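Local coordinates for alpha-acetolactate decarboxylase (Bacillus subtilis subsp. subtilis str. 168, PDB 5XNE), which catalyses the decarboxylation of (2S)-2-acetolactate to (R)-acetoin, a step on the route from pyruvate to butane-2,3-diol, at residues E44-D49 and T154-L159; K120-T125 and H186-V191. All coordinates share one frame; numbering follows the deposited sequence.

Contact 1 (E44-D49 and T154-L159); sequences ELIGFD and TIVGFL
Phe48 and Thr154 meet through a methyl group set over an aromatic face. Thr154 CG2 lies 3.9 Å from the centroid of the Phe48 ring, displaced toward the rim and only 22° off the ring normal, which makes a CH-pi contact. Thr154 CB sits 3.6 Å from Phe48 CZ, so the threonine reaches the far end of the ring. The two side chains approach from opposite directions. Phe48 CG stands between its backbone N and carbonyl carbon (chi1 44°), and this swings the ring across to the 154-159 strand. Val156 also touches the ring, at an oblique angle, with CG1 3.9 Å from Phe48 CD2. The same methyl turns to the end of Ile46, though the modelled separation there is too short to be trusted in detail. Val156 CG2 lies 4.0 Å from Gly47 O.

No hydrogen bond joins the two segments. Their short strand axes come within 7.7 Å and cross at 99°, so this is nearly perpendicular packing of two strands face to face, and not sheet pairing. Each strand is held by its own neighbours: Ile46 hydrogen-bonds through its backbone to Tyr53, Gly47 to Gly34, and Thr154 to Ile177. The hydroxyl OG1 of Thr154 is hydrogen-bonded to Asp115, which helps to fix the rotation that lays CG2 on the ring. Ile177 and Arg113 also pack on Phe48.

All five touching residues are buried. The contact joins the strand 44-48 to the strand 151-160 near the centre of the chain, with the Ile46 side chain about 9 Å from the zinc ion. Its chemistry is almost wholly apolar. Cohesion across it therefore rests on dispersion and on the methyl-to-ring contact, while the one hydroxyl present is satisfied by Asp115.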
ATOM      1  N   GLU B  44     -21.739   4.317  -8.525  1.00  7.30           N
ATOM      2  CA  GLU B  44     -20.489   3.698  -8.936  1.00  6.68           C
ATOM      3  C   GLU B  44     -19.738   4.594  -9.919  1.00  8.16           C
ATOM      4  O   GLU B  44     -20.337   5.116 -10.869  1.00  9.98           O
ATOM      5  CB  GLU B  44     -20.770   2.353  -9.606  1.00  9.08           C
ATOM      6  CG  GLU B  44     -21.636   1.420  -8.792  1.00  9.58           C
ATOM      7  CD  GLU B  44     -20.836   0.695  -7.716  1.00 10.99           C
ATOM      8  OE1 GLU B  44     -19.589   0.752  -7.767  1.00 13.65           O
ATOM      9  OE2 GLU B  44     -21.449   0.060  -6.832  1.00 11.52           O
ATOM     10  N   LEU B  45     -18.435   4.759  -9.713  1.00  6.22           N
ATOM     11  CA  LEU B  45     -17.597   5.484 -10.664  1.00  5.77           C
ATOM     12  C   LEU B  45     -16.973   4.551 -11.705  1.00  6.28           C
ATOM     13  O   LEU B  45     -16.453   3.482 -11.365  1.00  6.51           O
ATOM     14  CB  LEU B  45     -16.481   6.223  -9.922  1.00  6.54           C
ATOM     15  CG  LEU B  45     -15.428   6.945 -10.762  1.00  5.98           C
ATOM     16  CD1 LEU B  45     -16.048   8.181 -11.370  1.00  8.31           C
ATOM     17  CD2 LEU B  45     -14.245   7.347  -9.901  1.00  7.81           C
ATOM     18  N   ILE B  46     -16.982   4.972 -12.965  1.00  6.93           N
ATOM     19  CA  ILE B  46     -16.242   4.275 -14.003  1.00  5.73           C
ATOM     20  C   ILE B  46     -15.776   5.297 -15.025  1.00  6.96           C
ATOM     21  O   ILE B  46     -16.495   6.241 -15.336  1.00  8.38           O
ATOM     22  CB  ILE B  46     -17.104   3.190 -14.669  1.00  6.10           C
ATOM     23  CG1 ILE B  46     -16.315   2.346 -15.646  1.00  8.29           C
ATOM     24  CG2 ILE B  46     -18.302   3.789 -15.387  1.00  9.19           C
ATOM     25  CD1 ILE B  46     -17.186   1.220 -16.222  1.00  9.53           C
ATOM     26  N   GLY B  47     -14.562   5.140 -15.521  1.00  6.12           N
ATOM     27  CA  GLY B  47     -14.108   5.998 -16.595  1.00  8.32           C
ATOM     28  C   GLY B  47     -12.962   5.396 -17.365  1.00  7.71           C
ATOM     29  O   GLY B  47     -12.198   4.568 -16.859  1.00  7.23           O
ATOM     30  N   PHE B  48     -12.850   5.825 -18.614  1.00  8.23           N
ATOM     31  CA  PHE B  48     -11.770   5.414 -19.492  1.00  7.54           C
ATOM     32  C   PHE B  48     -11.750   6.414 -20.648  1.00  8.02           C
ATOM     33  O   PHE B  48     -12.749   7.095 -20.903  1.00  9.40           O
ATOM     34  CB  PHE B  48     -11.949   3.966 -19.981  1.00  8.79           C
ATOM     35  CG  PHE B  48     -13.352   3.625 -20.401  1.00  8.75           C
ATOM     36  CD1 PHE B  48     -13.771   3.826 -21.714  1.00  9.88           C
ATOM     37  CD2 PHE B  48     -14.241   3.073 -19.498  1.00  8.74           C
ATOM     38  CE1 PHE B  48     -15.069   3.500 -22.103  1.00 11.59           C
ATOM     39  CE2 PHE B  48     -15.539   2.741 -19.876  1.00  9.43           C
ATOM     40  CZ  PHE B  48     -15.953   2.952 -21.190  1.00 10.35           C
ATOM     41  N   ASP B  49     -10.603   6.544 -21.297  1.00  8.91           N
ATOM     42  CA  ASP B  49     -10.398   7.568 -22.316  1.00 11.50           C
ATOM     43  C   ASP B  49     -10.749   8.973 -21.812  1.00 12.20           C
ATOM     44  O   ASP B  49     -11.163   9.841 -22.588  1.00 13.82           O
ATOM     45  CB  ASP B  49     -11.215   7.232 -23.564  1.00 13.61           C
ATOM     46  CG  ASP B  49     -10.841   5.886 -24.155  1.00 10.33           C
ATOM     47  OD1 ASP B  49      -9.633   5.586 -24.232  1.00 12.59           O
ATOM     48  OD2 ASP B  49     -11.762   5.136 -24.527  1.00 15.77           O
ATOM     49  N   THR B 154     -18.266  -1.855 -22.083  1.00 11.45           N
ATOM     50  CA  THR B 154     -16.893  -1.919 -21.620  1.00 10.59           C
ATOM     51  C   THR B 154     -16.855  -2.345 -20.167  1.00 10.19           C
ATOM     52  O   THR B 154     -17.534  -1.754 -19.342  1.00  9.63           O
ATOM     53  CB  THR B 154     -16.194  -0.554 -21.760  1.00 11.92           C
ATOM     54  OG1 THR B 154     -16.154  -0.176 -23.145  1.00 11.99           O
ATOM     55  CG2 THR B 154     -14.762  -0.593 -21.204  1.00 12.05           C
ATOM     56  N   ILE B 155     -16.079  -3.381 -19.874  1.00  9.64           N
ATOM     57  CA  ILE B 155     -15.717  -3.713 -18.494  1.00  8.03           C
ATOM     58  C   ILE B 155     -14.329  -3.154 -18.256  1.00  8.41           C
ATOM     59  O   ILE B 155     -13.433  -3.330 -19.072  1.00  9.82           O
ATOM     60  CB  ILE B 155     -15.732  -5.215 -18.232  1.00 10.67           C
ATOM     61  CG1 ILE B 155     -17.168  -5.751 -18.280  1.00 13.72           C
ATOM     62  CG2 ILE B 155     -15.085  -5.531 -16.882  1.00  9.70           C
ATOM     63  CD1 ILE B 155     -17.283  -7.251 -18.066  1.00 14.18           C
ATOM     64  N   VAL B 156     -14.151  -2.461 -17.142  1.00  8.31           N
ATOM     65  CA  VAL B 156     -12.916  -1.761 -16.864  1.00  8.66           C
ATOM     66  C   VAL B 156     -12.602  -1.806 -15.367  1.00  8.26           C
ATOM     67  O   VAL B 156     -13.499  -1.677 -14.526  1.00  7.62           O
ATOM     68  CB  VAL B 156     -13.048  -0.337 -17.355  1.00 10.74           C
ATOM     69  CG1 VAL B 156     -14.307   0.123 -16.925  1.00 23.26           C
ATOM     70  CG2 VAL B 156     -12.143   0.549 -16.688  1.00 21.23           C
ATOM     71  N   GLY B 157     -11.330  -1.995 -15.040  1.00  7.58           N
ATOM     72  CA  GLY B 157     -10.946  -2.009 -13.638  1.00  6.14           C
ATOM     73  C   GLY B 157      -9.495  -2.360 -13.468  1.00  5.39           C
ATOM     74  O   GLY B 157      -8.666  -2.064 -14.329  1.00  5.79           O
ATOM     75  N   PHE B 158      -9.188  -2.984 -12.332  1.00  5.65           N
ATOM     76  CA  PHE B 158      -7.803  -3.196 -11.940  1.00  6.68           C
ATOM     77  C   PHE B 158      -7.581  -4.591 -11.399  1.00  6.93           C
ATOM     78  O   PHE B 158      -8.476  -5.194 -10.803  1.00  6.96           O
ATOM     79  CB  PHE B 158      -7.381  -2.180 -10.876  1.00  6.35           C
ATOM     80  CG  PHE B 158      -7.411  -0.755 -11.351  1.00  4.61           C
ATOM     81  CD1 PHE B 158      -6.337  -0.223 -12.048  1.00  6.66           C
ATOM     82  CD2 PHE B 158      -8.513   0.050 -11.100  1.00  7.53           C
ATOM     83  CE1 PHE B 158      -6.353   1.086 -12.491  1.00  7.40           C
ATOM     84  CE2 PHE B 158      -8.539   1.368 -11.544  1.00  7.52           C
ATOM     85  CZ  PHE B 158      -7.453   1.888 -12.230  1.00  7.19           C
ATOM     86  N   LEU B 159      -6.373  -5.096 -11.632  1.00  6.64           N
ATOM     87  CA  LEU B 159      -5.876  -6.260 -10.899  1.00  6.92           C
ATOM     88  C   LEU B 159      -4.896  -5.782  -9.841  1.00  7.50           C
ATOM     89  O   LEU B 159      -3.952  -5.045 -10.130  1.00  8.45           O
ATOM     90  CB  LEU B 159      -5.203  -7.277 -11.821  1.00 10.65           C
ATOM     91  CG  LEU B 159      -4.884  -8.589 -11.067  1.00 17.51           C
ATOM     92  CD1 LEU B 159      -6.033  -9.632 -11.040  1.00 14.97           C
ATOM     93  CD2 LEU B 159      -3.590  -9.188 -11.540  1.00 30.92           C
TER

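Contact 2 (K120-T125 and H186-V191); sequences KVQTRT and HVFDYV. With ZN (zinc ion), chain D.
Arg124 and His186 are brought together by the torsions of both side chains. Arg124 CG stands between its backbone N and carbonyl carbon (chi1 64°), and a bend at chi2 folds the chain back over its partner. His186 CG lies opposite its own N (chi1 170°), which puts the ring under the guanidinium. The two flat groups stack with centres 3.8 Å apart and planes at 29°. Arg124 NE sits 3.3 Å from His186 CB, and NH2 lies over the ring face toward its rim. His186 ND1 binds the zinc ion at 2.3 Å in a site completed by His173, His175 and three waters, and its NE2 is hydrogen-bonded to Glu233 O, so the ring is held at both nitrogens. Arg124 is gripped in turn by Glu44 through NE and by Thr232 and Gln143 through NH1. Were the arginine an alanine, Glu44 would probably lose its charged mate here, and one face of the His186 ring its stacked partner.

Phe188 crosses Arg124 at about a right angle, and Phe188 CZ lies 3.6 Å from Arg124 CG. Phe188 CB also meets Gln122 OE1 at 3.6 Å, while Gln122 NE2 is hydrogen-bonded to Asn147 OD1.

Backbone hydrogen bonds tie the strands. Arg124 and His186 form a reciprocal pair, with Arg124 N to His186 O at 2.9 Å. Gln122 N meets Asp189 O at 2.9 Å, and Phe188 N meets Gln122 O at 2.8 Å. Phe188 and Asp189 thus both face Gln122, and the register slips by one residue. On the other side of the sheet Val121 meets Val187. This is an antiparallel pair with a classic beta bulge, carrying at one end a histidine of a three-histidine zinc site.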
ATOM      1  N   LYS B 120     -23.611 -12.243 -20.714  1.00 20.40           N
ATOM      2  CA  LYS B 120     -24.178 -11.840 -19.431  1.00 20.69           C
ATOM      3  C   LYS B 120     -23.236 -10.876 -18.722  1.00 18.06           C
ATOM      4  O   LYS B 120     -22.020 -11.008 -18.822  1.00 17.85           O
ATOM      5  CB  LYS B 120     -24.430 -13.042 -18.519  1.00 23.01           C
ATOM      6  CG  LYS B 120     -25.325 -14.131 -19.095  1.00 31.01           C
ATOM      7  CD  LYS B 120     -25.505 -15.266 -18.093  1.00 31.29           C
ATOM      8  CE  LYS B 120     -25.639 -16.615 -18.794  1.00 37.93           C
ATOM      9  NZ  LYS B 120     -24.722 -16.733 -19.971  1.00 34.20           N
ATOM     10  N   VAL B 121     -23.810  -9.901 -18.026  1.00 18.55           N
ATOM     11  CA  VAL B 121     -23.082  -9.142 -17.007  1.00 16.58           C
ATOM     12  C   VAL B 121     -24.010  -8.985 -15.818  1.00 15.34           C
ATOM     13  O   VAL B 121     -25.175  -8.609 -15.987  1.00 16.81           O
ATOM     14  CB  VAL B 121     -22.633  -7.734 -17.479  1.00 15.04           C
ATOM     15  CG1 VAL B 121     -21.773  -7.060 -16.399  1.00 15.51           C
ATOM     16  CG2 VAL B 121     -21.867  -7.797 -18.777  1.00 15.04           C
ATOM     17  N   GLN B 122     -23.519  -9.283 -14.623  1.00 14.71           N
ATOM     18  CA  GLN B 122     -24.278  -8.970 -13.425  1.00 13.56           C
ATOM     19  C   GLN B 122     -23.561  -7.888 -12.650  1.00 12.92           C
ATOM     20  O   GLN B 122     -22.365  -7.996 -12.388  1.00 14.59           O
ATOM     21  CB  GLN B 122     -24.477 -10.182 -12.528  1.00 16.91           C
ATOM     22  CG  GLN B 122     -25.363  -9.851 -11.344  1.00 22.14           C
ATOM     23  CD  GLN B 122     -25.612 -11.034 -10.444  1.00 26.35           C
ATOM     24  OE1 GLN B 122     -24.753 -11.421  -9.647  1.00 26.62           O
ATOM     25  NE2 GLN B 122     -26.791 -11.629 -10.572  1.00 29.39           N
ATOM     26  N   THR B 123     -24.301  -6.850 -12.289  1.00 12.81           N
ATOM     27  CA  THR B 123     -23.732  -5.747 -11.531  1.00 13.16           C
ATOM     28  C   THR B 123     -24.554  -5.387 -10.317  1.00 15.40           C
ATOM     29  O   THR B 123     -25.706  -5.801 -10.174  1.00 16.82           O
ATOM     30  CB  THR B 123     -23.615  -4.471 -12.376  1.00 13.71           C
ATOM     31  OG1 THR B 123     -24.929  -3.957 -12.647  1.00 14.57           O
ATOM     32  CG2 THR B 123     -22.871  -4.740 -13.691  1.00 14.30           C
ATOM     33  N   ARG B 124     -23.932  -4.594  -9.452  1.00 13.57           N
ATOM     34  CA  ARG B 124     -24.620  -3.840  -8.412  1.00 14.19           C
ATOM     35  C   ARG B 124     -24.320  -2.355  -8.559  1.00 11.98           C
ATOM     36  O   ARG B 124     -23.316  -1.970  -9.164  1.00 13.18           O
ATOM     37  CB  ARG B 124     -24.194  -4.280  -7.017  1.00 15.02           C
ATOM     38  CG  ARG B 124     -22.717  -3.996  -6.724  1.00 15.09           C
ATOM     39  CD  ARG B 124     -22.547  -2.913  -5.650  1.00 18.51           C
ATOM     40  NE  ARG B 124     -21.164  -2.453  -5.565  1.00 14.12           N
ATOM     41  CZ  ARG B 124     -20.314  -2.956  -4.681  1.00 18.68           C
ATOM     42  NH1 ARG B 124     -20.768  -3.889  -3.833  1.00 19.12           N
ATOM     43  NH2 ARG B 124     -19.049  -2.529  -4.618  1.00 21.79           N
ATOM     44  N   THR B 125     -25.170  -1.513  -7.985  1.00 12.02           N
ATOM     45  CA  THR B 125     -24.827  -0.105  -7.819  1.00 11.61           C
ATOM     46  C   THR B 125     -25.099   0.277  -6.378  1.00 15.88           C
ATOM     47  O   THR B 125     -26.244   0.244  -5.932  1.00 16.88           O
ATOM     48  CB  THR B 125     -25.622   0.826  -8.748  1.00 13.42           C
ATOM     49  OG1 THR B 125     -27.029   0.654  -8.507  1.00 16.09           O
ATOM     50  CG2 THR B 125     -25.316   0.542 -10.214  1.00 14.10           C
ATOM     51  N   HIS B 186     -20.846  -2.040 -10.538  1.00  9.72           N
ATOM     52  CA  HIS B 186     -19.787  -2.891 -10.024  1.00  9.45           C
ATOM     53  C   HIS B 186     -20.069  -4.330 -10.447  1.00 10.89           C
ATOM     54  O   HIS B 186     -21.142  -4.847 -10.183  1.00 11.50           O
ATOM     55  CB  HIS B 186     -19.708  -2.770  -8.493  1.00  9.36           C
ATOM     56  CG  HIS B 186     -18.804  -3.777  -7.849  1.00 10.70           C
ATOM     57  ND1 HIS B 186     -17.517  -3.472  -7.447  1.00 13.01           N
ATOM     58  CD2 HIS B 186     -19.010  -5.069  -7.509  1.00 13.82           C
ATOM     59  CE1 HIS B 186     -16.969  -4.546  -6.903  1.00 13.84           C
ATOM     60  NE2 HIS B 186     -17.848  -5.529  -6.934  1.00 14.57           N
ATOM     61  N   VAL B 187     -19.103  -4.973 -11.082  1.00 10.45           N
ATOM     62  CA  VAL B 187     -19.316  -6.296 -11.669  1.00  9.97           C
ATOM     63  C   VAL B 187     -19.173  -7.438 -10.660  1.00 10.76           C
ATOM     64  O   VAL B 187     -18.152  -7.539  -9.978  1.00 11.84           O
ATOM     65  CB  VAL B 187     -18.328  -6.517 -12.831  1.00  8.86           C
ATOM     66  CG1 VAL B 187     -18.420  -7.954 -13.367  1.00 10.47           C
ATOM     67  CG2 VAL B 187     -18.610  -5.516 -13.934  1.00 10.25           C
ATOM     68  N   PHE B 188     -20.196  -8.297 -10.587  1.00 12.95           N
ATOM     69  CA  PHE B 188     -20.156  -9.538  -9.805  1.00 13.31           C
ATOM     70  C   PHE B 188     -19.754 -10.743 -10.667  1.00 16.32           C
ATOM     71  O   PHE B 188     -19.066 -11.655 -10.204  1.00 17.79           O
ATOM     72  CB  PHE B 188     -21.522  -9.852  -9.178  1.00 17.57           C
ATOM     73  CG  PHE B 188     -21.867  -9.023  -7.979  1.00 20.17           C
ATOM     74  CD1 PHE B 188     -20.888  -8.583  -7.101  1.00 19.34           C
ATOM     75  CD2 PHE B 188     -23.192  -8.692  -7.723  1.00 21.54           C
ATOM     76  CE1 PHE B 188     -21.224  -7.825  -5.984  1.00 21.74           C
ATOM     77  CE2 PHE B 188     -23.534  -7.927  -6.613  1.00 21.95           C
ATOM     78  CZ  PHE B 188     -22.547  -7.494  -5.743  1.00 18.54           C
ATOM     79  N   ASP B 189     -20.230 -10.756 -11.910  1.00 15.94           N
ATOM     80  CA  ASP B 189     -20.051 -11.911 -12.782  1.00 16.97           C
ATOM     81  C   ASP B 189     -20.272 -11.483 -14.224  1.00 17.86           C
ATOM     82  O   ASP B 189     -20.890 -10.450 -14.482  1.00 15.80           O
ATOM     83  CB  ASP B 189     -21.014 -13.039 -12.389  1.00 20.99           C
ATOM     84  CG  ASP B 189     -20.676 -14.365 -13.056  1.00 25.24           C
ATOM     85  OD1 ASP B 189     -19.497 -14.587 -13.406  1.00 25.48           O
ATOM     86  OD2 ASP B 189     -21.598 -15.190 -13.228  1.00 32.95           O
ATOM     87  N   TYR B 190     -19.744 -12.261 -15.161  1.00 18.27           N
ATOM     88  CA  TYR B 190     -19.932 -11.951 -16.568  1.00 18.79           C
ATOM     89  C   TYR B 190     -19.568 -13.131 -17.459  1.00 20.20           C
ATOM     90  O   TYR B 190     -18.794 -13.997 -17.071  1.00 19.42           O
ATOM     91  CB  TYR B 190     -19.103 -10.730 -16.964  1.00 16.06           C
ATOM     92  CG  TYR B 190     -17.635 -10.842 -16.637  1.00 16.13           C
ATOM     93  CD1 TYR B 190     -17.160 -10.522 -15.370  1.00 15.93           C
ATOM     94  CD2 TYR B 190     -16.721 -11.254 -17.593  1.00 18.65           C
ATOM     95  CE1 TYR B 190     -15.822 -10.616 -15.071  1.00 16.31           C
ATOM     96  CE2 TYR B 190     -15.373 -11.349 -17.304  1.00 20.28           C
ATOM     97  CZ  TYR B 190     -14.928 -11.022 -16.036  1.00 16.73           C
ATOM     98  OH  TYR B 190     -13.594 -11.118 -15.734  1.00 18.78           O
ATOM     99  N   VAL B 191     -20.155 -13.150 -18.652  1.00 20.26           N
ATOM    100  CA  VAL B 191     -19.780 -14.097 -19.689  1.00 20.69           C
ATOM    101  C   VAL B 191     -19.533 -13.311 -20.961  1.00 20.64           C
ATOM    102  O   VAL B 191     -20.396 -12.554 -21.401  1.00 20.27           O
ATOM    103  CB  VAL B 191     -20.862 -15.165 -19.935  1.00 22.97           C
ATOM    104  CG1 VAL B 191     -20.441 -16.082 -21.082  1.00 23.53           C
ATOM    105  CG2 VAL B 191     -21.115 -15.959 -18.671  1.00 24.76           C
TER
HETATM  106 ZN    ZN D 301     -16.427  -1.475  -7.099  1.00 16.43          ZN
HETATM  107  O   HOH W   1     -16.349  -1.654  -4.789  1.00 19.92           O
HETATM  108  O   HOH W   2     -15.649   0.450  -6.273  1.00 15.45           O
HETATM  109  O   HOH W   3     -18.305  -0.514  -6.195  1.00 15.72           O

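The centres of contacts 1 and 2 lie 13 Å apart. Along the chain the segments alternate: 44-49, 120-125, 154-159, then 186-191. Strands 151-160 and 117-124 are antiparallel neighbours, so each contact has one segment in this pair. Contact 1 packs strand 44-48 across strand 151-160, whereas contact 2 is hydrogen-bonded antiparallel pairing of 117-124 with 184-192. They touch directly: a salt bridge between Glu44 and Arg124 ties them, and Ile155 CD1 packs 3.9 Å from Tyr190 CG. Strand 171-178, which carries His173 and His175, pairs with both 151-160 and 184-192. Contact 2 thus supplies one zinc ligand, and contact 1 packs close by, on a strand that adjoins the one bearing the other two.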